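Local coordinates for histone-lysine N-methyltransferase family member SUVH9 (Arabidopsis thaliana, PDB 4NJ5), which may bind methylated DNA and recruit RNA polymerase V to chromatin in RNA-directed DNA methylation, itself lacking histone methyltransferase activity, at residues Y324-T329 with S349-V354. Sequence-based numbering, arbitrary orientation.
Sequences YDYNGT and SCRNRV. With ZN (zinc ion), chain C.
R351 NH1 donates to the backbone O of Y324 (2.8 Å, N-H...O angle 139°), a bent bond that leaves the oxygen 20° out of the guanidinium plane. NE and NH2 turn to the carbonyls of C308 and G309 in the zinc-binding loop, so three backbone oxygens hold the group. The same arginine lies over Y326, its CD 3.6 Å from the ring centroid in a CH-pi contact and NE above Y326 CZ; ring and guanidinium planes are 24° apart. Extended from CG to NE, the chain carries the guanidinium beyond the ring centre, over the rim at Y326 CE2, to Y324 O.

Apolar contact centres on V354: its CG2 makes a CH-pi contact over one face of Y324, 3.5 Å from the ring centroid, while CG1 rests against G328 O. The N352 amide, a polar group, meets that ring's edge: OD1 lies 3.8 Å from Y324 CE2, near the ring plane, and ND2 hydrogen-bonds to H338 O.

Each segment is folded by a type I turn. In D325-G328, D325 OD1 takes N327 N (an Asx turn) and T329 N from opposite faces of its carboxylate. In C350-R353, N352 N donates to C350 SG (3.2 Å), the thiolate that binds zinc at 2.4 Å with C308, C340 and C346. This N-H...S bond probably tempers the charge on the sulfur, while R351 ties the pre-SET zinc cluster to the 324-329 loop, which leans on helix 8-35.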
# COMPACT_ATOMS: atom_id res chain seq x y z
N TYR A 324 -14.43 8.44 4.07
CA TYR A 324 -13.53 7.44 4.64
C TYR A 324 -14.24 6.35 5.42
O TYR A 324 -15.33 6.57 5.95
CB TYR A 324 -12.50 8.11 5.55
CG TYR A 324 -11.99 9.44 5.04
CD1 TYR A 324 -10.88 9.50 4.21
CD2 TYR A 324 -12.61 10.62 5.40
CE1 TYR A 324 -10.40 10.71 3.75
CE2 TYR A 324 -12.14 11.84 4.94
CZ TYR A 324 -11.04 11.88 4.12
OH TYR A 324 -10.57 13.09 3.66
N ASP A 325 -13.61 5.18 5.50
CA ASP A 325 -14.10 4.11 6.36
C ASP A 325 -13.66 4.36 7.80
O ASP A 325 -13.11 5.43 8.10
CB ASP A 325 -13.67 2.71 5.85
CG ASP A 325 -12.15 2.50 5.88
OD1 ASP A 325 -11.40 3.32 6.43
OD2 ASP A 325 -11.71 1.46 5.34
N TYR A 326 -13.88 3.40 8.68
CA TYR A 326 -13.52 3.58 10.09
C TYR A 326 -12.03 3.37 10.38
O TYR A 326 -11.60 3.46 11.52
CB TYR A 326 -14.38 2.70 11.00
CG TYR A 326 -15.81 3.18 11.08
CD1 TYR A 326 -16.20 4.10 12.05
CD2 TYR A 326 -16.77 2.73 10.18
CE1 TYR A 326 -17.51 4.56 12.13
CE2 TYR A 326 -18.07 3.18 10.25
CZ TYR A 326 -18.44 4.09 11.22
OH TYR A 326 -19.74 4.53 11.28
N ASN A 327 -11.25 3.09 9.34
CA ASN A 327 -9.82 2.91 9.49
C ASN A 327 -9.06 4.10 8.92
O ASN A 327 -7.82 4.11 8.87
CB ASN A 327 -9.37 1.61 8.82
CG ASN A 327 -8.04 1.10 9.35
OD1 ASN A 327 -7.69 1.33 10.51
ND2 ASN A 327 -7.30 0.40 8.50
N GLY A 328 -9.80 5.11 8.48
CA GLY A 328 -9.22 6.32 7.92
C GLY A 328 -8.89 6.21 6.45
O GLY A 328 -8.18 7.05 5.90
N THR A 329 -9.41 5.17 5.81
CA THR A 329 -9.06 4.85 4.42
C THR A 329 -10.07 5.42 3.44
O THR A 329 -11.28 5.29 3.63
CB THR A 329 -8.96 3.32 4.22
OG1 THR A 329 -8.10 2.76 5.23
CG2 THR A 329 -8.40 2.99 2.85
N SER A 349 -11.67 11.46 17.22
CA SER A 349 -11.63 10.08 16.74
C SER A 349 -12.61 9.81 15.60
O SER A 349 -12.62 8.71 15.04
CB SER A 349 -11.90 9.10 17.88
OG SER A 349 -13.26 9.13 18.25
N CYS A 350 -13.44 10.79 15.27
CA CYS A 350 -14.41 10.63 14.18
C CYS A 350 -13.75 10.26 12.86
O CYS A 350 -12.70 10.80 12.50
CB CYS A 350 -15.23 11.91 14.00
SG CYS A 350 -16.22 11.90 12.49
N ARG A 351 -14.37 9.33 12.13
CA ARG A 351 -13.81 8.85 10.87
C ARG A 351 -13.77 9.92 9.77
O ARG A 351 -13.12 9.73 8.74
CB ARG A 351 -14.59 7.63 10.36
CG ARG A 351 -15.98 7.96 9.83
CD ARG A 351 -16.65 6.71 9.26
NE ARG A 351 -18.07 6.92 9.01
CZ ARG A 351 -18.67 6.72 7.84
NH1 ARG A 351 -17.96 6.31 6.79
NH2 ARG A 351 -19.97 6.93 7.71
N ASN A 352 -14.45 11.04 9.99
CA ASN A 352 -14.46 12.10 8.99
C ASN A 352 -13.47 13.21 9.31
O ASN A 352 -13.69 14.38 8.97
CB ASN A 352 -15.87 12.65 8.80
CG ASN A 352 -16.05 13.34 7.46
OD1 ASN A 352 -15.38 13.00 6.48
ND2 ASN A 352 -16.93 14.34 7.41
N ARG A 353 -12.38 12.85 9.98
CA ARG A 353 -11.33 13.81 10.32
C ARG A 353 -9.95 13.27 9.96
O ARG A 353 -9.01 13.38 10.74
CB ARG A 353 -11.37 14.15 11.82
CG ARG A 353 -12.62 14.89 12.28
CD ARG A 353 -12.52 15.28 13.75
NE ARG A 353 -13.73 15.94 14.26
CZ ARG A 353 -13.93 17.25 14.21
NH1 ARG A 353 -13.03 18.05 13.67
NH2 ARG A 353 -15.05 17.77 14.71
N VAL A 354 -9.81 12.71 8.76
CA VAL A 354 -8.57 12.05 8.36
C VAL A 354 -7.42 13.01 8.05
O VAL A 354 -6.40 13.00 8.75
CB VAL A 354 -8.81 11.10 7.16
CG1 VAL A 354 -7.48 10.53 6.65
CG2 VAL A 354 -9.75 9.98 7.56
ZN ZN C . -17.61 13.81 12.33